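Local coordinates for protein delta-aminolevulinic acid dehydratase (Toxoplasma gondii ME49, PDB 3OBK) that probably catalyses, as an octamer, the condensation of two molecules of 5-aminolevulinic acid to porphobilinogen, an early step of tetrapyrrole synthesis, at residues 47-51 with 75-79; 51-55 with 114-118; 60-64 with 221-225; 165-170 with 192-197. One frame throughout, in Å; residues are numbered along the deposited sequence.

Contact 1: residues 47-51 with 75-79; sequences IYPLF and LLKEV
Tyr48 and Glu78 supply the polar half of this strand-to-helix contact, and Leu50, with Leu75 and Val79, the apolar half. The phenol OH of Tyr48 donates a hydrogen bond of 2.9 Å to OE2 of Glu78. That oxygen sits at the rim of the tyrosine ring, close to its plane, yet the hydroxyl meets it from above the carboxylate, 43° out of the carboxylate plane. The glutamate is able to present OE2 in this way because its chain, extended at first, bends at chi2 (73°). The same OE2 forms a salt bridge with Lys335, so one carboxylate oxygen serves both a phenol and an ammonium group.

The apolar contacts radiate from Leu50, whose CB points toward helix 72-84. Its CD1 lies 3.9 Å from Leu75 CD1 and 3.8 Å from Val79 CG2, fitting between residues one helical turn apart. The other methyl, CD2, rests 3.8 Å from Glu78 CG and also covers one face of the Tyr48 ring near its rim, 3.5 Å above the plane. The strand and helix segments run nearly antiparallel, at 167°, with Phe90 of the neighbouring strand 89-95 touching both Tyr48 and Val79.

Aliphatic methyls thus border a phenol–carboxylate–ammonium chain, in which the lysine and the phenol would both be expected to favour the ionised form of Glu78.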
# COMPACT_ATOMS: atom_id res chain seq x y z
N ILE A 47 -11.53 -28.61 13.81
CA ILE A 47 -10.67 -29.76 13.91
C ILE A 47 -10.71 -30.23 15.37
O ILE A 47 -10.53 -29.44 16.30
CB ILE A 47 -9.21 -29.39 13.55
CG1 ILE A 47 -9.12 -28.73 12.17
CG2 ILE A 47 -8.37 -30.58 13.54
CD1 ILE A 47 -7.78 -28.17 11.84
N TYR A 48 -10.94 -31.53 15.57
CA TYR A 48 -11.11 -32.07 16.91
C TYR A 48 -9.86 -32.86 17.31
O TYR A 48 -9.54 -33.87 16.68
CB TYR A 48 -12.35 -32.98 16.93
CG TYR A 48 -12.81 -33.49 18.28
CD1 TYR A 48 -12.57 -32.78 19.44
CD2 TYR A 48 -13.53 -34.68 18.39
CE1 TYR A 48 -13.02 -33.23 20.67
CE2 TYR A 48 -14.01 -35.14 19.63
CZ TYR A 48 -13.73 -34.39 20.77
OH TYR A 48 -14.11 -34.79 22.02
N PRO A 49 -9.15 -32.41 18.35
CA PRO A 49 -7.93 -33.11 18.71
C PRO A 49 -8.13 -34.12 19.83
O PRO A 49 -8.71 -33.78 20.86
CB PRO A 49 -6.97 -31.98 19.14
CG PRO A 49 -7.74 -30.70 19.04
CD PRO A 49 -9.20 -31.12 19.04
N LEU A 50 -7.65 -35.35 19.62
CA LEU A 50 -7.87 -36.45 20.56
C LEU A 50 -6.57 -37.13 20.96
O LEU A 50 -5.55 -37.05 20.26
CB LEU A 50 -8.81 -37.49 19.96
CG LEU A 50 -10.20 -36.98 19.57
CD1 LEU A 50 -10.88 -37.96 18.66
CD2 LEU A 50 -11.03 -36.67 20.84
N PHE A 51 -6.64 -37.79 22.11
CA PHE A 51 -5.53 -38.49 22.70
C PHE A 51 -5.87 -39.94 22.78
O PHE A 51 -6.96 -40.31 23.26
CB PHE A 51 -5.30 -37.99 24.12
CG PHE A 51 -4.98 -36.55 24.19
CD1 PHE A 51 -3.70 -36.09 23.92
CD2 PHE A 51 -5.97 -35.62 24.49
CE1 PHE A 51 -3.41 -34.74 23.98
CE2 PHE A 51 -5.68 -34.29 24.55
CZ PHE A 51 -4.41 -33.84 24.29
N LEU A 75 -11.53 -44.44 21.09
CA LEU A 75 -11.15 -43.54 19.99
C LEU A 75 -12.12 -43.64 18.83
O LEU A 75 -12.65 -42.65 18.37
CB LEU A 75 -9.73 -43.80 19.50
CG LEU A 75 -9.20 -42.93 18.37
CD1 LEU A 75 -9.14 -41.41 18.73
CD2 LEU A 75 -7.83 -43.43 17.93
N LEU A 76 -12.34 -44.86 18.36
CA LEU A 76 -13.31 -45.08 17.30
C LEU A 76 -14.70 -44.59 17.73
O LEU A 76 -15.37 -43.95 16.95
CB LEU A 76 -13.36 -46.54 16.89
CG LEU A 76 -12.05 -47.28 16.54
CD1 LEU A 76 -12.38 -48.57 15.80
CD2 LEU A 76 -11.02 -46.47 15.73
N LYS A 77 -15.12 -44.86 18.96
CA LYS A 77 -16.44 -44.38 19.40
C LYS A 77 -16.49 -42.86 19.32
O LYS A 77 -17.49 -42.29 18.89
CB LYS A 77 -16.83 -44.84 20.83
N GLU A 78 -15.41 -42.22 19.73
CA GLU A 78 -15.41 -40.77 19.85
C GLU A 78 -15.36 -40.08 18.48
O GLU A 78 -16.09 -39.12 18.25
CB GLU A 78 -14.25 -40.32 20.75
CG GLU A 78 -14.20 -38.81 21.05
CD GLU A 78 -15.28 -38.38 22.01
OE1 GLU A 78 -15.66 -39.18 22.88
OE2 GLU A 78 -15.73 -37.21 21.93
N VAL A 79 -14.51 -40.56 17.59
CA VAL A 79 -14.50 -40.06 16.23
C VAL A 79 -15.87 -40.18 15.58
O VAL A 79 -16.37 -39.23 14.93
CB VAL A 79 -13.41 -40.72 15.39
CG1 VAL A 79 -13.63 -40.47 13.89
CG2 VAL A 79 -12.04 -40.20 15.84

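Contact 2: residues 51-55 with 114-118; sequences FVHDE and LLPRA
Leu114, at the start of helix 114-125, presses its forked end against Val52 and His53 of strand 46-53, and this is the close-packed part of the contact. Its CG stands anti to the backbone N (chi1 176°), which carries both methyls to the strand: CD2 lies 3.3 Å from the carbonyl O of Val52 and 3.5 Å from CA of His53, while CD1 meets Val52 CG2 tip to tip at 3.9 Å. One turn further along the helix, Ala118 CB touches Val52 CG1 more loosely, at 4.3 Å.

The solvent side is polar and sparser. Exposed Asp54, the centre of an inverse gamma turn, forms a salt bridge with Arg117. NH1 reaches OD2 at 2.9 Å with an N-H...O angle of 159°, on the syn side of the carboxylate but 33° out of its plane; the second bond, from NH2, is weak. The guanidinium lies over CA of Leu114, and NE is bonded to the carbonyl of Asp112, which helps fix its rotation.

Asp54 belongs to the loop that follows the strand; the packed part, a barrel strand covered by an outer helix through aliphatic side chains, is the layering of a TIM barrel.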
# COMPACT_ATOMS: atom_id res chain seq x y z
N PHE A 51 -6.64 -37.79 22.11
CA PHE A 51 -5.53 -38.49 22.70
C PHE A 51 -5.87 -39.94 22.78
O PHE A 51 -6.96 -40.31 23.26
CB PHE A 51 -5.30 -37.99 24.12
CG PHE A 51 -4.98 -36.55 24.19
CD1 PHE A 51 -3.70 -36.09 23.92
CD2 PHE A 51 -5.97 -35.62 24.49
CE1 PHE A 51 -3.41 -34.74 23.98
CE2 PHE A 51 -5.68 -34.29 24.55
CZ PHE A 51 -4.41 -33.84 24.29
N VAL A 52 -4.92 -40.77 22.34
CA VAL A 52 -5.05 -42.21 22.43
C VAL A 52 -3.87 -42.83 23.17
O VAL A 52 -2.73 -42.40 23.01
CB VAL A 52 -5.16 -42.87 21.04
CG1 VAL A 52 -3.99 -42.49 20.17
CG2 VAL A 52 -5.28 -44.41 21.18
N HIS A 53 -4.15 -43.86 23.96
CA HIS A 53 -3.10 -44.66 24.60
C HIS A 53 -3.34 -46.16 24.44
O HIS A 53 -4.42 -46.59 24.09
CB HIS A 53 -2.92 -44.26 26.08
CG HIS A 53 -4.07 -44.61 26.98
ND1 HIS A 53 -4.00 -44.46 28.35
CD2 HIS A 53 -5.31 -45.10 26.73
CE1 HIS A 53 -5.13 -44.86 28.90
NE2 HIS A 53 -5.95 -45.24 27.93
N ASP A 54 -2.31 -46.94 24.70
CA ASP A 54 -2.37 -48.39 24.50
C ASP A 54 -2.77 -49.08 25.80
O ASP A 54 -1.98 -49.80 26.37
CB ASP A 54 -1.01 -48.91 24.02
CG ASP A 54 -1.13 -50.01 23.00
OD1 ASP A 54 -2.20 -50.65 22.88
OD2 ASP A 54 -0.13 -50.21 22.30
N GLU A 55 -3.98 -48.83 26.27
CA GLU A 55 -4.50 -49.47 27.47
C GLU A 55 -5.90 -49.88 27.16
O GLU A 55 -6.50 -49.38 26.23
CB GLU A 55 -4.51 -48.50 28.64
CG GLU A 55 -3.17 -47.81 28.96
CD GLU A 55 -2.12 -48.75 29.58
OE1 GLU A 55 -2.44 -49.93 29.91
OE2 GLU A 55 -0.96 -48.28 29.73
N LEU A 114 1.68 -47.12 18.30
CA LEU A 114 0.29 -46.77 18.61
C LEU A 114 -0.31 -45.82 17.57
O LEU A 114 -1.38 -46.08 17.04
CB LEU A 114 0.15 -46.19 20.02
CG LEU A 114 -1.25 -45.70 20.42
CD1 LEU A 114 -2.30 -46.81 20.48
CD2 LEU A 114 -1.15 -45.00 21.74
N LEU A 115 0.36 -44.72 17.27
CA LEU A 115 -0.26 -43.76 16.35
C LEU A 115 -0.55 -44.38 14.98
O LEU A 115 -1.68 -44.29 14.51
CB LEU A 115 0.54 -42.46 16.23
CG LEU A 115 -0.23 -41.27 15.67
CD1 LEU A 115 -1.54 -41.06 16.42
CD2 LEU A 115 0.69 -40.02 15.74
N PRO A 116 0.45 -45.01 14.33
CA PRO A 116 0.10 -45.63 13.04
C PRO A 116 -1.04 -46.63 13.12
O PRO A 116 -1.84 -46.70 12.21
CB PRO A 116 1.40 -46.36 12.64
CG PRO A 116 2.44 -45.56 13.22
CD PRO A 116 1.90 -45.08 14.56
N ARG A 117 -1.13 -47.39 14.20
CA ARG A 117 -2.25 -48.34 14.34
C ARG A 117 -3.58 -47.59 14.54
O ARG A 117 -4.62 -48.04 14.06
CB ARG A 117 -2.01 -49.30 15.51
CG ARG A 117 -0.96 -50.34 15.24
CD ARG A 117 -0.86 -51.34 16.42
NE ARG A 117 0.05 -50.87 17.48
CZ ARG A 117 -0.27 -50.59 18.74
NH1 ARG A 117 0.70 -50.20 19.56
NH2 ARG A 117 -1.52 -50.69 19.22
N ALA A 118 -3.54 -46.47 15.24
CA ALA A 118 -4.74 -45.67 15.46
C ALA A 118 -5.26 -45.13 14.14
O ALA A 118 -6.47 -45.14 13.89
CB ALA A 118 -4.45 -44.54 16.42

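Contact 3: residues 60-64 with 221-225; sequences PIPSM and PFRDA. With PBG (3-[5-(aminomethyl)-4-(carboxymethyl)-1H-pyrrol-3-yl]propanoic acid), chain L.
Ser63 and Asp224 join the type I turn of 61-64 to helix 220-226: the serine OG donates a 2.7 Å hydrogen bond to OD2, arriving on the anti lone pair, away from the other carboxylate oxygen. OD1 is held separately by His229, so both oxygens are engaged. Pro221 CB packs against the turn, touching Ser63 O at 3.3 Å and Met64 CG close by, while Ile61 CD1 reaches Ala225 CB at 3.6 Å.

The opposite side of the helix is one wall of the porphobilinogen pocket, and Phe222 shows how. Its CB already points away from the turn, and with CG anti to the backbone N (chi1 175°) the ring lies against the product. CB lies 3.2 Å from O4A of the propionate. CG and CD2 follow the aliphatic arm, CD2 being 3.4 Å from C8A; CD1 lies near C5A and C7A. Farther out, CE1 is 3.3 Å from pyrrole C2A, and CE2 and CZ approach C3A and C4A, so that C3A stands over the centre of the phenyl face. Next along the chain, the extended Arg223 brings NH2 to within 2.6 Å of O2A of the acetate arm, in the guanidinium plane, with a weak bond from NE to the same oxygen.

Ser183, Lys213 and Tyr332 also bond the product. Phe51 of strand 46-53 packs against Ile61, Met64 and Ala225; helix 293-305 packs on Met64 and Pro221, and Tyr307 of a neighbouring subunit packs against Ser63 and Pro221.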
# COMPACT_ATOMS: atom_id res chain seq x y z
N PRO A 60 -9.58 -40.27 32.32
CA PRO A 60 -9.72 -38.84 32.21
C PRO A 60 -8.40 -38.11 32.42
O PRO A 60 -7.53 -38.58 33.19
CB PRO A 60 -10.69 -38.48 33.34
CG PRO A 60 -11.38 -39.75 33.69
CD PRO A 60 -10.34 -40.80 33.47
N ILE A 61 -8.27 -36.98 31.71
CA ILE A 61 -7.18 -36.01 31.91
C ILE A 61 -7.67 -34.94 32.90
O ILE A 61 -8.51 -34.10 32.60
CB ILE A 61 -6.80 -35.36 30.58
CG1 ILE A 61 -6.41 -36.44 29.57
CG2 ILE A 61 -5.71 -34.35 30.79
CD1 ILE A 61 -6.49 -35.96 28.09
N PRO A 62 -7.17 -35.00 34.11
CA PRO A 62 -7.80 -34.12 35.09
C PRO A 62 -7.68 -32.64 34.75
O PRO A 62 -8.61 -31.90 35.02
CB PRO A 62 -7.05 -34.45 36.39
CG PRO A 62 -6.51 -35.83 36.20
CD PRO A 62 -6.22 -35.96 34.72
N SER A 63 -6.55 -32.21 34.19
CA SER A 63 -6.37 -30.80 33.84
C SER A 63 -6.98 -30.39 32.47
O SER A 63 -6.79 -29.24 32.01
CB SER A 63 -4.91 -30.43 33.91
OG SER A 63 -4.15 -31.31 33.13
N MET A 64 -7.71 -31.30 31.82
CA MET A 64 -8.54 -30.99 30.65
C MET A 64 -9.91 -31.66 30.80
O MET A 64 -10.23 -32.61 30.09
CB MET A 64 -7.87 -31.50 29.39
CG MET A 64 -6.49 -30.99 29.19
SD MET A 64 -5.82 -31.51 27.60
CE MET A 64 -7.01 -30.85 26.45
N PRO A 221 -1.65 -28.54 30.21
CA PRO A 221 -2.56 -29.68 30.28
C PRO A 221 -2.35 -30.69 29.16
O PRO A 221 -2.49 -31.88 29.38
CB PRO A 221 -3.96 -29.04 30.23
CG PRO A 221 -3.74 -27.66 30.77
CD PRO A 221 -2.37 -27.25 30.32
N PHE A 222 -1.98 -30.21 27.97
CA PHE A 222 -1.58 -31.14 26.92
C PHE A 222 -0.40 -32.05 27.42
O PHE A 222 -0.43 -33.28 27.25
CB PHE A 222 -1.20 -30.37 25.65
CG PHE A 222 -0.65 -31.23 24.53
CD1 PHE A 222 0.70 -31.58 24.50
CD2 PHE A 222 -1.47 -31.63 23.47
CE1 PHE A 222 1.21 -32.33 23.47
CE2 PHE A 222 -0.98 -32.37 22.42
CZ PHE A 222 0.35 -32.76 22.42
N ARG A 223 0.61 -31.44 28.03
CA ARG A 223 1.76 -32.18 28.52
C ARG A 223 1.41 -33.12 29.68
O ARG A 223 2.09 -34.11 29.90
CB ARG A 223 2.88 -31.22 28.90
CG ARG A 223 3.49 -30.50 27.69
CD ARG A 223 4.43 -29.40 28.10
NE ARG A 223 4.91 -28.60 26.98
CZ ARG A 223 5.49 -27.41 27.11
NH1 ARG A 223 5.65 -26.86 28.32
NH2 ARG A 223 5.90 -26.74 26.04
N ASP A 224 0.34 -32.82 30.43
CA ASP A 224 -0.17 -33.79 31.39
C ASP A 224 -0.75 -34.97 30.63
O ASP A 224 -0.51 -36.12 31.00
CB ASP A 224 -1.24 -33.18 32.30
CG ASP A 224 -0.71 -32.04 33.18
OD1 ASP A 224 0.52 -31.99 33.44
OD2 ASP A 224 -1.53 -31.20 33.63
N ALA A 225 -1.50 -34.69 29.56
CA ALA A 225 -2.17 -35.74 28.77
C ALA A 225 -1.19 -36.77 28.21
O ALA A 225 -1.45 -37.99 28.29
CB ALA A 225 -3.02 -35.15 27.66
CHA PBG L . 4.13 -31.13 20.57
C1A PBG L . 2.80 -30.49 20.77
C2A PBG L . 2.42 -29.68 21.83
C3A PBG L . 1.10 -29.33 21.59
C4A PBG L . 0.75 -29.86 20.36
NA PBG L . 1.78 -30.58 19.90
C5A PBG L . 3.17 -29.38 23.10
C6A PBG L . 4.37 -28.53 22.98
O1A PBG L . 4.87 -28.43 21.83
O2A PBG L . 4.88 -28.02 24.00
C7A PBG L . 0.25 -28.53 22.50
C8A PBG L . -1.21 -28.52 22.21
C9A PBG L . -2.11 -28.00 23.25
O3A PBG L . -3.29 -28.35 23.21
O4A PBG L . -1.72 -27.47 24.30
N1 PBG L . 4.92 -30.70 19.46

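Contact 4: residues 165-170 with 192-197; sequences LCKQAI and AIRESL
Cys166 and Ile193 are the residues whose CA atoms come nearest, 5.0 Å, where segments 165-170 and 192-197 meet; these lie on two outer helices, 158-175 and 189-199, successive in a TIM barrel and linked through strand 179-182. The segments cross at -48° with axes 9.1 Å apart, with the small residues Ala169, Cys166 and Ser196 at the interface.

The Cys166 sulfur is the bump on the first helix. It settles into a hollow on the second, bordered by CB of Ala192, CG1 of Ile193 and the hydroxyl of Ser196. A turn later the roles are exchanged: Ala169 offers a shallow surface, on which Ile193 lays its CG2 methyl, 3.5 Å from Ala169 CB. With CG1 beside the backbone N (chi1 -68°), the isoleucine sends this CG2 branch toward the alanine and CG1 toward the cysteine sulfur. Leu197 continues along the groove, its CD2 resting 3.8 Å from the carbonyl O of Ala169 and also near Ile170. From the first helix, Ile170 CD1 leans on Ser196 CB at 3.9 Å.

Ser196 keeps its polar end bonded within its own helix: OG donates to Ala192 O at 2.9 Å, while Ser196 N reaches that same oxygen from the opposite face of the carbonyl plane.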
# COMPACT_ATOMS: atom_id res chain seq x y z
N LEU A 165 12.24 -36.44 11.90
CA LEU A 165 10.88 -36.00 11.55
C LEU A 165 10.49 -36.45 10.14
O LEU A 165 9.29 -36.73 9.89
CB LEU A 165 10.75 -34.49 11.64
CG LEU A 165 11.03 -33.85 12.98
CD1 LEU A 165 11.00 -32.34 12.83
CD2 LEU A 165 10.05 -34.34 14.00
N CYS A 166 11.47 -36.51 9.24
CA CYS A 166 11.22 -37.05 7.91
C CYS A 166 10.81 -38.51 7.99
O CYS A 166 9.89 -38.94 7.28
CB CYS A 166 12.42 -36.87 6.99
SG CYS A 166 12.69 -35.12 6.52
N LYS A 167 11.45 -39.27 8.87
CA LYS A 167 11.09 -40.67 9.00
C LYS A 167 9.70 -40.78 9.58
O LYS A 167 8.90 -41.54 9.09
CB LYS A 167 12.07 -41.44 9.88
CG LYS A 167 13.44 -41.67 9.27
CD LYS A 167 14.33 -42.20 10.37
CE LYS A 167 15.70 -42.60 9.92
NZ LYS A 167 16.28 -43.51 10.98
N GLN A 168 9.44 -39.99 10.61
CA GLN A 168 8.13 -39.94 11.24
C GLN A 168 7.04 -39.59 10.27
O GLN A 168 6.00 -40.26 10.24
CB GLN A 168 8.07 -38.95 12.39
CG GLN A 168 6.75 -39.01 13.17
CD GLN A 168 6.67 -38.01 14.29
OE1 GLN A 168 7.43 -37.05 14.32
NE2 GLN A 168 5.76 -38.23 15.22
N ALA A 169 7.25 -38.53 9.49
CA ALA A 169 6.22 -38.13 8.51
C ALA A 169 5.94 -39.22 7.47
O ALA A 169 4.80 -39.38 7.07
CB ALA A 169 6.56 -36.76 7.80
N ILE A 170 6.96 -39.96 7.04
CA ILE A 170 6.76 -41.03 6.06
C ILE A 170 5.90 -42.17 6.69
O ILE A 170 4.90 -42.59 6.12
CB ILE A 170 8.11 -41.54 5.44
CG1 ILE A 170 8.63 -40.54 4.38
CG2 ILE A 170 7.94 -42.89 4.79
CD1 ILE A 170 10.11 -40.68 4.01
N ALA A 192 12.03 -30.24 3.92
CA ALA A 192 12.72 -31.51 4.00
C ALA A 192 11.67 -32.61 4.03
O ALA A 192 11.81 -33.64 3.33
CB ALA A 192 13.61 -31.57 5.24
N ILE A 193 10.62 -32.39 4.82
CA ILE A 193 9.54 -33.37 4.91
C ILE A 193 8.84 -33.47 3.57
O ILE A 193 8.54 -34.55 3.11
CB ILE A 193 8.52 -33.04 6.01
CG1 ILE A 193 9.19 -33.20 7.38
CG2 ILE A 193 7.34 -33.96 5.85
CD1 ILE A 193 8.60 -32.46 8.57
N ARG A 194 8.63 -32.34 2.93
CA ARG A 194 7.95 -32.33 1.65
C ARG A 194 8.66 -33.22 0.61
O ARG A 194 8.00 -33.96 -0.10
CB ARG A 194 7.84 -30.89 1.12
CG ARG A 194 7.05 -30.76 -0.19
CD ARG A 194 5.56 -31.03 -0.02
NE ARG A 194 5.22 -32.43 -0.19
CZ ARG A 194 4.11 -33.00 0.27
NH1 ARG A 194 3.91 -34.29 0.07
NH2 ARG A 194 3.20 -32.29 0.93
N GLU A 195 9.99 -33.15 0.56
CA GLU A 195 10.76 -33.81 -0.48
C GLU A 195 10.82 -35.29 -0.20
O GLU A 195 10.73 -36.08 -1.13
CB GLU A 195 12.18 -33.26 -0.55
CG GLU A 195 12.90 -33.60 -1.84
CD GLU A 195 14.34 -33.05 -1.91
OE1 GLU A 195 14.49 -31.82 -2.11
OE2 GLU A 195 15.30 -33.86 -1.82
N SER A 196 10.98 -35.63 1.08
CA SER A 196 10.94 -37.00 1.56
C SER A 196 9.62 -37.66 1.20
O SER A 196 9.60 -38.77 0.64
CB SER A 196 11.11 -37.05 3.08
OG SER A 196 12.35 -36.46 3.47
N LEU A 197 8.53 -36.98 1.52
CA LEU A 197 7.21 -37.46 1.17
C LEU A 197 7.13 -37.73 -0.33
O LEU A 197 6.66 -38.77 -0.76
CB LEU A 197 6.13 -36.47 1.60
CG LEU A 197 5.86 -36.40 3.10
CD1 LEU A 197 4.87 -35.30 3.44
CD2 LEU A 197 5.35 -37.72 3.65

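Overall arrangement
The four contacts belong to a single TIM barrel, and contacts 1, 2 and 3 form one connected patch. Contacts 1 and 2 start on strand 46-53 and share Phe51; their centres are 11 Å apart, and Leu75 joins them by packing on Val52 and Ala118. Along the chain both alternate with contact 3 and close before contact 4 opens. On the strand's other side the Phe51 ring reaches contact 3, its CE1 3.7 Å from Phe222 CD2. Contact 4 stands apart on the outer helical layer, 29 Å from contact 3 between centres, yet nested in the loop contact 3 closes. Phe51 thus links the strand shared by contacts 1 and 2 to the helix lining the product pocket.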